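PDB 5OET: glutathione synthetase-like effector 30 (Gpa-GSS30-apo), which probably serves the plant-parasitic nematode Globodera pallida as an effector that evolved from glutathione synthetase, the ATP-dependent ligase joining glycine to gamma-glutamylcysteine. Local coordinates for residues Gln224-Ala229 against Thr266-Ser271; Ile247-Gly252 against Leu260-Ile265. One frame throughout, in Å; residues are numbered along the deposited sequence.

Interaction 1 of 2, residues Gln224-Ala229 against Thr266-Ser271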
loop_
_atom_site.group_PDB
_atom_site.type_symbol
_atom_site.label_atom_id
_atom_site.label_comp_id
_atom_site.label_asym_id
_atom_site.label_seq_id
_atom_site.Cartn_x
_atom_site.Cartn_y
_atom_site.Cartn_z
ATOM N N GLN A 224 -8.766 -12.750 5.869
ATOM C CA GLN A 224 -7.795 -12.932 4.791
ATOM C C GLN A 224 -8.562 -13.243 3.490
ATOM O O GLN A 224 -8.490 -14.339 2.953
ATOM C CB GLN A 224 -6.770 -14.022 5.133
ATOM C CG GLN A 224 -6.202 -13.997 6.553
ATOM C CD GLN A 224 -6.832 -15.045 7.469
ATOM O OE1 GLN A 224 -6.663 -16.260 7.259
ATOM N NE2 GLN A 224 -7.586 -14.572 8.487
ATOM N N THR A 225 -9.312 -12.263 2.999
ATOM C CA THR A 225 -10.172 -12.449 1.831
ATOM C C THR A 225 -9.387 -12.369 0.518
ATOM O O THR A 225 -9.774 -13.010 -0.468
ATOM C CB THR A 225 -11.353 -11.457 1.848
ATOM O OG1 THR A 225 -12.273 -11.866 2.851
ATOM C CG2 THR A 225 -12.109 -11.446 0.546
ATOM N N ASP A 226 -8.305 -11.589 0.491
ATOM C CA ASP A 226 -7.370 -11.650 -0.660
ATOM C C ASP A 226 -6.793 -13.064 -0.832
ATOM O O ASP A 226 -6.778 -13.596 -1.938
ATOM C CB ASP A 226 -6.254 -10.568 -0.617
ATOM C CG ASP A 226 -5.450 -10.548 0.687
ATOM O OD1 ASP A 226 -5.725 -11.346 1.633
ATOM O OD2 ASP A 226 -4.538 -9.681 0.756
ATOM N N THR A 227 -6.380 -13.668 0.278
ATOM C CA THR A 227 -5.934 -15.054 0.312
ATOM C C THR A 227 -7.026 -16.032 -0.125
ATOM O O THR A 227 -6.755 -16.950 -0.883
ATOM C CB THR A 227 -5.452 -15.413 1.732
ATOM O OG1 THR A 227 -4.310 -14.610 2.027
ATOM C CG2 THR A 227 -5.091 -16.895 1.885
ATOM N N MET A 228 -8.246 -15.832 0.376
ATOM C CA MET A 228 -9.380 -16.690 0.053
ATOM C C MET A 228 -9.562 -16.830 -1.450
ATOM O O MET A 228 -9.729 -17.948 -1.969
ATOM C CB MET A 228 -10.662 -16.087 0.629
ATOM C CG MET A 228 -11.947 -16.788 0.207
ATOM S SD MET A 228 -13.400 -15.735 0.190
ATOM C CE MET A 228 -13.101 -14.656 -1.198
ATOM N N ALA A 229 -9.588 -15.674 -2.125
ATOM C CA ALA A 229 -9.732 -15.608 -3.575
ATOM C C ALA A 229 -8.560 -16.325 -4.268
ATOM O O ALA A 229 -8.772 -17.146 -5.145
ATOM C CB ALA A 229 -9.834 -14.156 -4.033
ATOM N N THR A 266 -3.257 -11.502 -6.821
ATOM C CA THR A 266 -2.079 -12.162 -7.367
ATOM C C THR A 266 -0.890 -12.078 -6.432
ATOM O O THR A 266 -0.042 -12.959 -6.455
ATOM C CB THR A 266 -1.633 -11.599 -8.737
ATOM O OG1 THR A 266 -1.150 -10.255 -8.585
ATOM C CG2 THR A 266 -2.776 -11.652 -9.750
ATOM N N HIS A 267 -0.812 -11.033 -5.615
ATOM C CA HIS A 267 0.281 -10.936 -4.634
ATOM C C HIS A 267 0.126 -12.053 -3.607
ATOM O O HIS A 267 1.118 -12.590 -3.143
ATOM C CB HIS A 267 0.360 -9.577 -3.950
ATOM C CG HIS A 267 0.441 -8.422 -4.895
ATOM N ND1 HIS A 267 0.012 -7.154 -4.558
ATOM C CD2 HIS A 267 0.865 -8.347 -6.176
ATOM C CE1 HIS A 267 0.182 -6.344 -5.590
ATOM N NE2 HIS A 267 0.692 -7.047 -6.586
ATOM N N GLN A 268 -1.111 -12.431 -3.294
ATOM C CA GLN A 268 -1.346 -13.590 -2.430
ATOM C C GLN A 268 -1.127 -14.935 -3.133
ATOM O O GLN A 268 -0.633 -15.875 -2.522
ATOM C CB GLN A 268 -2.740 -13.532 -1.798
ATOM C CG GLN A 268 -2.892 -12.443 -0.744
ATOM C CD GLN A 268 -1.892 -12.587 0.382
ATOM O OE1 GLN A 268 -1.789 -13.646 1.004
ATOM N NE2 GLN A 268 -1.116 -11.537 0.622
ATOM N N LEU A 269 -1.511 -15.028 -4.398
ATOM C CA LEU A 269 -1.348 -16.261 -5.191
ATOM C C LEU A 269 0.121 -16.680 -5.318
ATOM O O LEU A 269 0.431 -17.855 -5.224
ATOM C CB LEU A 269 -1.964 -16.082 -6.575
ATOM C CG LEU A 269 -2.048 -17.281 -7.512
ATOM C CD1 LEU A 269 -2.837 -18.416 -6.887
ATOM C CD2 LEU A 269 -2.702 -16.885 -8.832
ATOM N N GLU A 270 1.009 -15.701 -5.508
ATOM C CA GLU A 270 2.466 -15.913 -5.518
ATOM C C GLU A 270 3.024 -16.571 -4.263
ATOM O O GLU A 270 3.838 -17.466 -4.343
ATOM C CB GLU A 270 3.173 -14.570 -5.656
ATOM C CG GLU A 270 3.047 -13.934 -7.029
ATOM C CD GLU A 270 3.321 -12.446 -7.023
ATOM O OE1 GLU A 270 3.952 -11.945 -6.068
ATOM O OE2 GLU A 270 2.927 -11.773 -7.995
ATOM N N SER A 271 2.615 -16.096 -3.100
ATOM C CA SER A 271 3.145 -16.600 -1.836
ATOM C C SER A 271 2.442 -17.871 -1.300
ATOM O O SER A 271 2.793 -18.339 -0.229
ATOM C CB SER A 271 3.060 -15.490 -0.795
ATOM O OG SER A 271 1.699 -15.186 -0.538
#

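Interaction 2 of 2, residues Ile247-Gly252 against Leu260-Ile265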
loop_
_atom_site.group_PDB
_atom_site.type_symbol
_atom_site.label_atom_id
_atom_site.label_comp_id
_atom_site.label_asym_id
_atom_site.label_seq_id
_atom_site.Cartn_x
_atom_site.Cartn_y
_atom_site.Cartn_z
ATOM N N ILE A 247 -3.804 -18.033 -15.979
ATOM C CA ILE A 247 -5.037 -17.495 -15.465
ATOM C C ILE A 247 -5.251 -16.096 -16.069
ATOM O O ILE A 247 -4.371 -15.232 -15.988
ATOM C CB ILE A 247 -4.976 -17.426 -13.940
ATOM C CG1 ILE A 247 -4.959 -18.836 -13.359
ATOM C CG2 ILE A 247 -6.172 -16.665 -13.408
ATOM C CD1 ILE A 247 -4.539 -18.868 -11.911
ATOM N N LEU A 248 -6.427 -15.873 -16.656
ATOM C CA LEU A 248 -6.720 -14.626 -17.330
ATOM C C LEU A 248 -7.496 -13.714 -16.405
ATOM O O LEU A 248 -8.520 -14.126 -15.842
ATOM C CB LEU A 248 -7.530 -14.898 -18.581
ATOM C CG LEU A 248 -7.587 -13.810 -19.650
ATOM C CD1 LEU A 248 -6.198 -13.529 -20.212
ATOM C CD2 LEU A 248 -8.529 -14.265 -20.766
ATOM N N PHE A 249 -6.987 -12.490 -16.220
ATOM C CA PHE A 249 -7.707 -11.442 -15.506
ATOM C C PHE A 249 -8.238 -10.522 -16.591
ATOM O O PHE A 249 -7.446 -9.844 -17.301
ATOM C CB PHE A 249 -6.804 -10.696 -14.524
ATOM C CG PHE A 249 -6.511 -11.469 -13.275
ATOM C CD1 PHE A 249 -5.718 -12.604 -13.309
ATOM C CD2 PHE A 249 -7.032 -11.083 -12.071
ATOM C CE1 PHE A 249 -5.436 -13.336 -12.156
ATOM C CE2 PHE A 249 -6.744 -11.810 -10.902
ATOM C CZ PHE A 249 -5.955 -12.950 -10.953
ATOM N N LEU A 250 -9.564 -10.529 -16.734
ATOM C CA LEU A 250 -10.251 -9.743 -17.738
ATOM C C LEU A 250 -10.843 -8.495 -17.086
ATOM O O LEU A 250 -11.691 -8.598 -16.204
ATOM C CB LEU A 250 -11.342 -10.603 -18.359
ATOM C CG LEU A 250 -11.828 -10.305 -19.770
ATOM C CD1 LEU A 250 -10.677 -10.251 -20.755
ATOM C CD2 LEU A 250 -12.808 -11.385 -20.173
ATOM N N HIS A 251 -10.370 -7.320 -17.514
ATOM C CA HIS A 251 -10.805 -6.031 -16.950
ATOM C C HIS A 251 -11.498 -5.194 -18.007
ATOM O O HIS A 251 -11.388 -5.469 -19.183
ATOM C CB HIS A 251 -9.603 -5.280 -16.371
ATOM C CG HIS A 251 -9.116 -5.861 -15.091
ATOM N ND1 HIS A 251 -9.505 -5.361 -13.879
ATOM C CD2 HIS A 251 -8.343 -6.940 -14.824
ATOM C CE1 HIS A 251 -8.968 -6.083 -12.913
ATOM N NE2 HIS A 251 -8.293 -7.075 -13.457
ATOM N N GLY A 252 -12.234 -4.184 -17.554
ATOM C CA GLY A 252 -12.902 -3.236 -18.426
ATOM C C GLY A 252 -11.940 -2.232 -19.011
ATOM O O GLY A 252 -12.165 -1.756 -20.110
ATOM N N LEU A 260 -6.578 -2.855 -8.986
ATOM C CA LEU A 260 -5.697 -3.049 -7.830
ATOM C C LEU A 260 -6.149 -4.124 -6.874
ATOM O O LEU A 260 -5.318 -4.712 -6.221
ATOM C CB LEU A 260 -5.473 -1.749 -7.040
ATOM C CG LEU A 260 -4.738 -0.695 -7.841
ATOM C CD1 LEU A 260 -4.584 0.562 -7.016
ATOM C CD2 LEU A 260 -3.376 -1.197 -8.315
ATOM N N GLU A 261 -7.442 -4.368 -6.768
ATOM C CA GLU A 261 -7.910 -5.496 -5.984
ATOM C C GLU A 261 -7.475 -6.768 -6.698
ATOM O O GLU A 261 -7.031 -7.711 -6.059
ATOM C CB GLU A 261 -9.436 -5.468 -5.808
ATOM C CG GLU A 261 -9.975 -4.271 -5.011
ATOM C CD GLU A 261 -11.485 -4.087 -5.173
ATOM O OE1 GLU A 261 -12.214 -4.936 -4.639
ATOM O OE2 GLU A 261 -11.973 -3.120 -5.825
ATOM N N SER A 262 -7.605 -6.789 -8.020
ATOM C CA SER A 262 -7.149 -7.926 -8.857
ATOM C C SER A 262 -5.650 -8.213 -8.688
ATOM O O SER A 262 -5.254 -9.368 -8.557
ATOM C CB SER A 262 -7.466 -7.703 -10.350
ATOM O OG SER A 262 -8.836 -7.947 -10.655
ATOM N N ARG A 263 -4.838 -7.163 -8.666
ATOM C CA ARG A 263 -3.401 -7.300 -8.524
ATOM C C ARG A 263 -3.028 -7.805 -7.166
ATOM O O ARG A 263 -2.067 -8.554 -7.018
ATOM C CB ARG A 263 -2.719 -5.966 -8.754
ATOM C CG ARG A 263 -2.828 -5.469 -10.187
ATOM C CD ARG A 263 -1.827 -6.155 -11.057
ATOM N NE ARG A 263 -1.750 -5.536 -12.368
ATOM C CZ ARG A 263 -1.150 -6.077 -13.427
ATOM N NH1 ARG A 263 -0.573 -7.274 -13.350
ATOM N NH2 ARG A 263 -1.135 -5.409 -14.579
ATOM N N GLN A 264 -3.782 -7.381 -6.172
ATOM C CA GLN A 264 -3.562 -7.799 -4.783
ATOM C C GLN A 264 -3.912 -9.241 -4.557
ATOM O O GLN A 264 -3.328 -9.872 -3.682
ATOM C CB GLN A 264 -4.339 -6.897 -3.800
ATOM C CG GLN A 264 -3.688 -5.535 -3.617
ATOM C CD GLN A 264 -4.614 -4.461 -3.109
ATOM O OE1 GLN A 264 -4.265 -3.284 -3.140
ATOM N NE2 GLN A 264 -5.789 -4.843 -2.621
ATOM N N ILE A 265 -4.853 -9.768 -5.335
ATOM C CA ILE A 265 -5.142 -11.208 -5.302
ATOM C C ILE A 265 -3.901 -11.965 -5.743
ATOM O O ILE A 265 -3.529 -12.934 -5.086
ATOM C CB ILE A 265 -6.389 -11.607 -6.137
ATOM C CG1 ILE A 265 -7.645 -11.064 -5.473
ATOM C CG2 ILE A 265 -6.544 -13.106 -6.216
ATOM C CD1 ILE A 265 -8.826 -10.915 -6.390
#

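Interaction 1 of 2, residues Gln224-Ala229 against Thr266-Ser271
Asp226 and Thr227, in the first turn of helix 225-240, share a single partner, Gln268 near the end of helix 259-270, and the contact illustrates how one glutamine side chain can join two helices. The closer-packed part is its buried side. Here Gln268 CG rests 3.5 Å from Asp226 CG, while further along the chain the amide and the carboxylate stack with their planes 25° apart. Gln268 leaves its helix with CG anti to the carbonyl carbon and bends at chi2 (-58°), which folds the amide across both neighbours.

Toward the partly exposed side the contact thins to one bond. Thr227 OG1 donates to Gln268 OE1 at 2.9 Å, approaching from above the carbonyl plane with a C=O...donor angle of 113°. Beyond Gln268 the same helix faces the second subunit, where Glu270 forms a salt bridge with Arg206 of that chain.

Asp226 OD1 also accepts the backbone N of Thr227 at 2.8 Å, and OD2 has a long, weak ion pair with Arg199. The nearby helix start and the distant Arg199 would probably favour the charged carboxylate. The contact itself rests on one amide facing a hydroxyl and a carboxylate.

Interaction 2 of 2, residues Ile247-Gly252 against Leu260-Ile265
The Phe249 ring turns an edge to Ser262, whose OG lies in the ring plane 3.9 Å from CD2, while Phe281 stacks against the ring and Phe312 meets it with the planes nearly perpendicular. Beside it, the imidazole of His251 also presents an edge: Ser262 CB sits in its plane, 3.3 Å from NE2, with OG near that plane. Both rings project from strand 246-251 onto helix 259-270, the first two elements of a beta-alpha-beta unit completed by the parallel strand 279-283. The pattern is a textbook one, in which alternate residues of a strand point at the covering helix: Phe249 and His251 toward it, Leu250 away.

On Phe249 the ring is carried toward the helix with CG anti to the carbonyl carbon (chi1 -76°), and CE2 comes 3.7 Å from Ser262 O, at an oblique approach. All three touching residues are buried, so the serine hydroxyl needs polar company. It receives a hydrogen bond from Arg314 and has a weak one with Leu258 O. The other side of the helix looks to the second subunit, where Arg263 pairs with Asp56 of that chain. Between strand and helix, His251 NE2 and Ser262 OG stand 3.0 Å apart.

How the interactions relate
From the N terminus, the chain enters helix 225-240 through 224-229, runs along strand 246-251 and returns in helix 259-270. Interaction 2 closes the short connection of seven residues between 247-252 and 260-265. Interaction 1 then closes the wider loop from 224-229 to 266-271, so the smaller loop lies wholly within the larger and the two do not cross. Successive parts of helix 259-270 serve both, first against the strand and then against the start of helix 225-240. Their centres are 12 Å apart, and packing bridges them: Thr266 CG2 lies 3.6 Å from Phe249 CZ. Together they tie helix 225-240 and strand 246-251 to helix 259-270, the helix of the beta-alpha-beta unit that ends in strand 279-283.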